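Local coordinates for protein guanylate kinase (Coxiella burnetii, PDB 3TR0) that catalyses the ATP-dependent phosphorylation of GMP to GDP, probably serving the recycling of GMP, at residues H40-K45 against I58-F63. Sequence-based numbering, arbitrary orientation.
Sequences HTTRPK and IDETRF. With 5GP (guanosine-5'-monophosphate), chain D; SO4 (sulfate ion), chain C.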
loop_
_atom_site.group_PDB
_atom_site.type_symbol
_atom_site.label_atom_id
_atom_site.label_comp_id
_atom_site.label_asym_id
_atom_site.label_seq_id
_atom_site.Cartn_x
_atom_site.Cartn_y
_atom_site.Cartn_z
ATOM N N HIS A 40 -13.178 13.889 21.169
ATOM C CA HIS A 40 -14.130 14.450 22.117
ATOM C C HIS A 40 -15.516 13.934 21.749
ATOM O O HIS A 40 -15.823 13.755 20.569
ATOM C CB HIS A 40 -14.105 15.979 22.062
ATOM C CG HIS A 40 -12.903 16.595 22.709
ATOM N ND1 HIS A 40 -11.669 16.651 22.094
ATOM C CD2 HIS A 40 -12.747 17.200 23.912
ATOM C CE1 HIS A 40 -10.807 17.254 22.892
ATOM N NE2 HIS A 40 -11.437 17.599 24.003
ATOM N N THR A 41 -16.349 13.684 22.754
ATOM C CA THR A 41 -17.702 13.198 22.516
ATOM C C THR A 41 -18.666 13.641 23.614
ATOM O O THR A 41 -18.275 13.815 24.766
ATOM C CB THR A 41 -17.743 11.662 22.418
ATOM O OG1 THR A 41 -19.057 11.240 22.033
ATOM C CG2 THR A 41 -17.387 11.031 23.751
ATOM N N THR A 42 -19.928 13.826 23.241
ATOM C CA THR A 42 -20.975 14.137 24.202
ATOM C C THR A 42 -21.680 12.853 24.610
ATOM O O THR A 42 -22.534 12.855 25.496
ATOM C CB THR A 42 -22.013 15.107 23.622
ATOM O OG1 THR A 42 -22.636 14.510 22.479
ATOM C CG2 THR A 42 -21.355 16.415 23.212
ATOM N N ARG A 43 -21.325 11.756 23.948
ATOM C CA ARG A 43 -21.884 10.456 24.285
ATOM C C ARG A 43 -21.588 10.169 25.753
ATOM O O ARG A 43 -20.450 10.296 26.198
ATOM C CB ARG A 43 -21.293 9.370 23.377
ATOM C CG ARG A 43 -22.039 8.042 23.425
ATOM C CD ARG A 43 -21.381 7.079 24.391
ATOM N NE ARG A 43 -20.207 6.449 23.804
ATOM C CZ ARG A 43 -19.194 5.954 24.506
ATOM N NH1 ARG A 43 -19.204 6.033 25.829
ATOM N NH2 ARG A 43 -18.171 5.385 23.884
ATOM N N PRO A 44 -22.619 9.797 26.523
ATOM C CA PRO A 44 -22.408 9.627 27.964
ATOM C C PRO A 44 -21.285 8.641 28.274
ATOM O O PRO A 44 -21.174 7.597 27.629
ATOM C CB PRO A 44 -23.758 9.087 28.457
ATOM C CG PRO A 44 -24.422 8.528 27.238
ATOM C CD PRO A 44 -23.972 9.395 26.105
ATOM N N LYS A 45 -20.452 8.984 29.249
ATOM C CA LYS A 45 -19.378 8.101 29.684
ATOM C C LYS A 45 -19.970 6.821 30.263
ATOM O O LYS A 45 -20.809 6.869 31.159
ATOM C CB LYS A 45 -18.508 8.806 30.724
ATOM C CG LYS A 45 -17.264 8.042 31.129
ATOM C CD LYS A 45 -16.419 8.876 32.078
ATOM C CE LYS A 45 -15.236 8.091 32.608
ATOM N NZ LYS A 45 -14.446 8.907 33.570
ATOM N N ILE A 58 -17.155 15.139 27.331
ATOM C CA ILE A 58 -17.616 16.481 27.656
ATOM C C ILE A 58 -19.116 16.597 27.416
ATOM O O ILE A 58 -19.737 15.667 26.903
ATOM C CB ILE A 58 -16.881 17.539 26.818
ATOM C CG1 ILE A 58 -17.030 17.237 25.325
ATOM C CG2 ILE A 58 -15.410 17.578 27.195
ATOM C CD1 ILE A 58 -16.448 18.313 24.429
ATOM N N ASP A 59 -19.698 17.733 27.788
ATOM C CA ASP A 59 -21.124 17.948 27.563
ATOM C C ASP A 59 -21.395 18.716 26.271
ATOM O O ASP A 59 -20.467 19.203 25.621
ATOM C CB ASP A 59 -21.785 18.634 28.767
ATOM C CG ASP A 59 -21.100 19.932 29.165
ATOM O OD1 ASP A 59 -20.611 20.664 28.280
ATOM O OD2 ASP A 59 -21.062 20.227 30.378
ATOM N N GLU A 60 -22.669 18.803 25.900
ATOM C CA GLU A 60 -23.082 19.494 24.679
ATOM C C GLU A 60 -22.622 20.946 24.649
ATOM O O GLU A 60 -22.219 21.455 23.604
ATOM C CB GLU A 60 -24.604 19.450 24.527
ATOM C CG GLU A 60 -25.122 18.320 23.664
ATOM C CD GLU A 60 -26.580 18.507 23.289
ATOM O OE1 GLU A 60 -26.883 18.545 22.079
ATOM O OE2 GLU A 60 -27.422 18.619 24.206
ATOM N N THR A 61 -22.707 21.615 25.794
ATOM C CA THR A 61 -22.305 23.011 25.892
ATOM C C THR A 61 -20.841 23.171 25.508
ATOM O O THR A 61 -20.489 24.024 24.691
ATOM C CB THR A 61 -22.518 23.556 27.315
ATOM O OG1 THR A 61 -23.904 23.445 27.664
ATOM C CG2 THR A 61 -22.092 25.015 27.395
ATOM N N ARG A 62 -19.990 22.341 26.100
ATOM C CA ARG A 62 -18.572 22.316 25.754
ATOM C C ARG A 62 -18.341 21.970 24.282
ATOM O O ARG A 62 -17.545 22.618 23.603
ATOM C CB ARG A 62 -17.828 21.319 26.640
ATOM C CG ARG A 62 -17.051 21.951 27.775
ATOM C CD ARG A 62 -16.472 20.892 28.693
ATOM N NE ARG A 62 -17.512 20.189 29.440
ATOM C CZ ARG A 62 -17.273 19.227 30.325
ATOM N NH1 ARG A 62 -16.025 18.851 30.575
ATOM N NH2 ARG A 62 -18.280 18.643 30.961
ATOM N N PHE A 63 -19.031 20.946 23.794
ATOM C CA PHE A 63 -18.828 20.493 22.420
ATOM C C PHE A 63 -19.267 21.556 21.421
ATOM O O PHE A 63 -18.554 21.851 20.461
ATOM C CB PHE A 63 -19.578 19.185 22.158
ATOM C CG PHE A 63 -19.101 18.451 20.938
ATOM C CD1 PHE A 63 -19.448 18.887 19.670
ATOM C CD2 PHE A 63 -18.301 17.328 21.060
ATOM C CE1 PHE A 63 -19.008 18.216 18.547
ATOM C CE2 PHE A 63 -17.855 16.652 19.935
ATOM C CZ PHE A 63 -18.211 17.099 18.680
HETATM P P 5GP D . -19.052 4.907 20.275
HETATM O O1P 5GP D . -17.794 4.812 21.103
HETATM O O2P 5GP D . -20.173 5.775 20.782
HETATM O O3P 5GP D . -19.556 3.507 20.011
HETATM O "O5'" 5GP D . -18.673 5.337 18.792
HETATM C "C5'" 5GP D . -19.672 5.742 17.871
HETATM C "C4'" 5GP D . -19.089 5.980 16.505
HETATM O "O4'" 5GP D . -18.762 7.376 16.357
HETATM C "C3'" 5GP D . -17.775 5.272 16.218
HETATM O "O3'" 5GP D . -17.947 3.917 15.844
HETATM C "C2'" 5GP D . -17.150 6.129 15.123
HETATM O "O2'" 5GP D . -17.642 5.741 13.849
HETATM C "C1'" 5GP D . -17.703 7.523 15.443
HETATM N N9 5GP D . -16.688 8.412 16.035
HETATM C C8 5GP D . -15.991 8.275 17.171
HETATM N N7 5GP D . -15.188 9.359 17.315
HETATM C C5 5GP D . -15.399 10.171 16.252
HETATM C C6 5GP D . -14.889 11.396 15.836
HETATM O O6 5GP D . -14.019 11.998 16.511
HETATM N N1 5GP D . -15.338 11.934 14.696
HETATM C C2 5GP D . -16.262 11.319 13.945
HETATM N N2 5GP D . -16.707 11.873 12.793
HETATM N N3 5GP D . -16.771 10.132 14.320
HETATM C C4 5GP D . -16.352 9.559 15.467
HETATM S S SO4 C . -11.440 7.620 34.908
HETATM O O1 SO4 C . -10.020 7.330 34.735
HETATM O O2 SO4 C . -12.227 6.464 34.487
HETATM O O3 SO4 C . -11.710 7.896 36.315
HETATM O O4 SO4 C . -11.808 8.782 34.106
HETATM O O HOH W 1 -19.862 12.799 27.176
#
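Ile58 O is met by a water and by a weaker CA-H...O contact from Thr42, whose CA-H points almost straight at it, with CA 3.3 Å from that oxygen. The water lies between Ile58 O and Arg43 O, within bonding distance of both. The N of the same residue, Ile58, gives a nearly linear hydrogen bond (177°) to Thr41 O at 3.1 Å. Strands 40-41 and 56-57 run parallel here, in the small mixed sheet of the GMP-binding region of guanylate kinase. The contact carries their pairing on to the start of helix 60-69. Asp59 is the N-cap of that helix: its OD1 accepts from Arg62 N at 2.8 Å, and its carboxylate also pairs with the Arg62 guanidinium in a salt bridge whose two hydrogen bonds are long and weak. That guanidinium lies with one face over Ile58 CA.

The apolar part centres on Thr42. Its CG2 comes within 3.5 Å of Phe63 CB, and the two side chains cross at about a right angle. With chi1 at 61°, OG1 sits between the backbone N and carbonyl carbon and bonds to His82 N, which leaves CG2 for the helix. Phe63 turns its ring edge to His40 O, 3.6 Å from CE2, and stacks on Phe72. Ile58 CD1 lies 3.9 Å from His40 CD2.

Thr41 OG1 accepts from Arg43 N in an ST turn and also bonds to His82 O. The chain continues to Arg43 at the GMP phosphate, which it grips with two donors: NE to O2P at 3.1 Å and NH2 to O1P at 2.9 Å. Its NH1 is held by Pro44 O and Asp49, which fixes the rotation of the guanidinium.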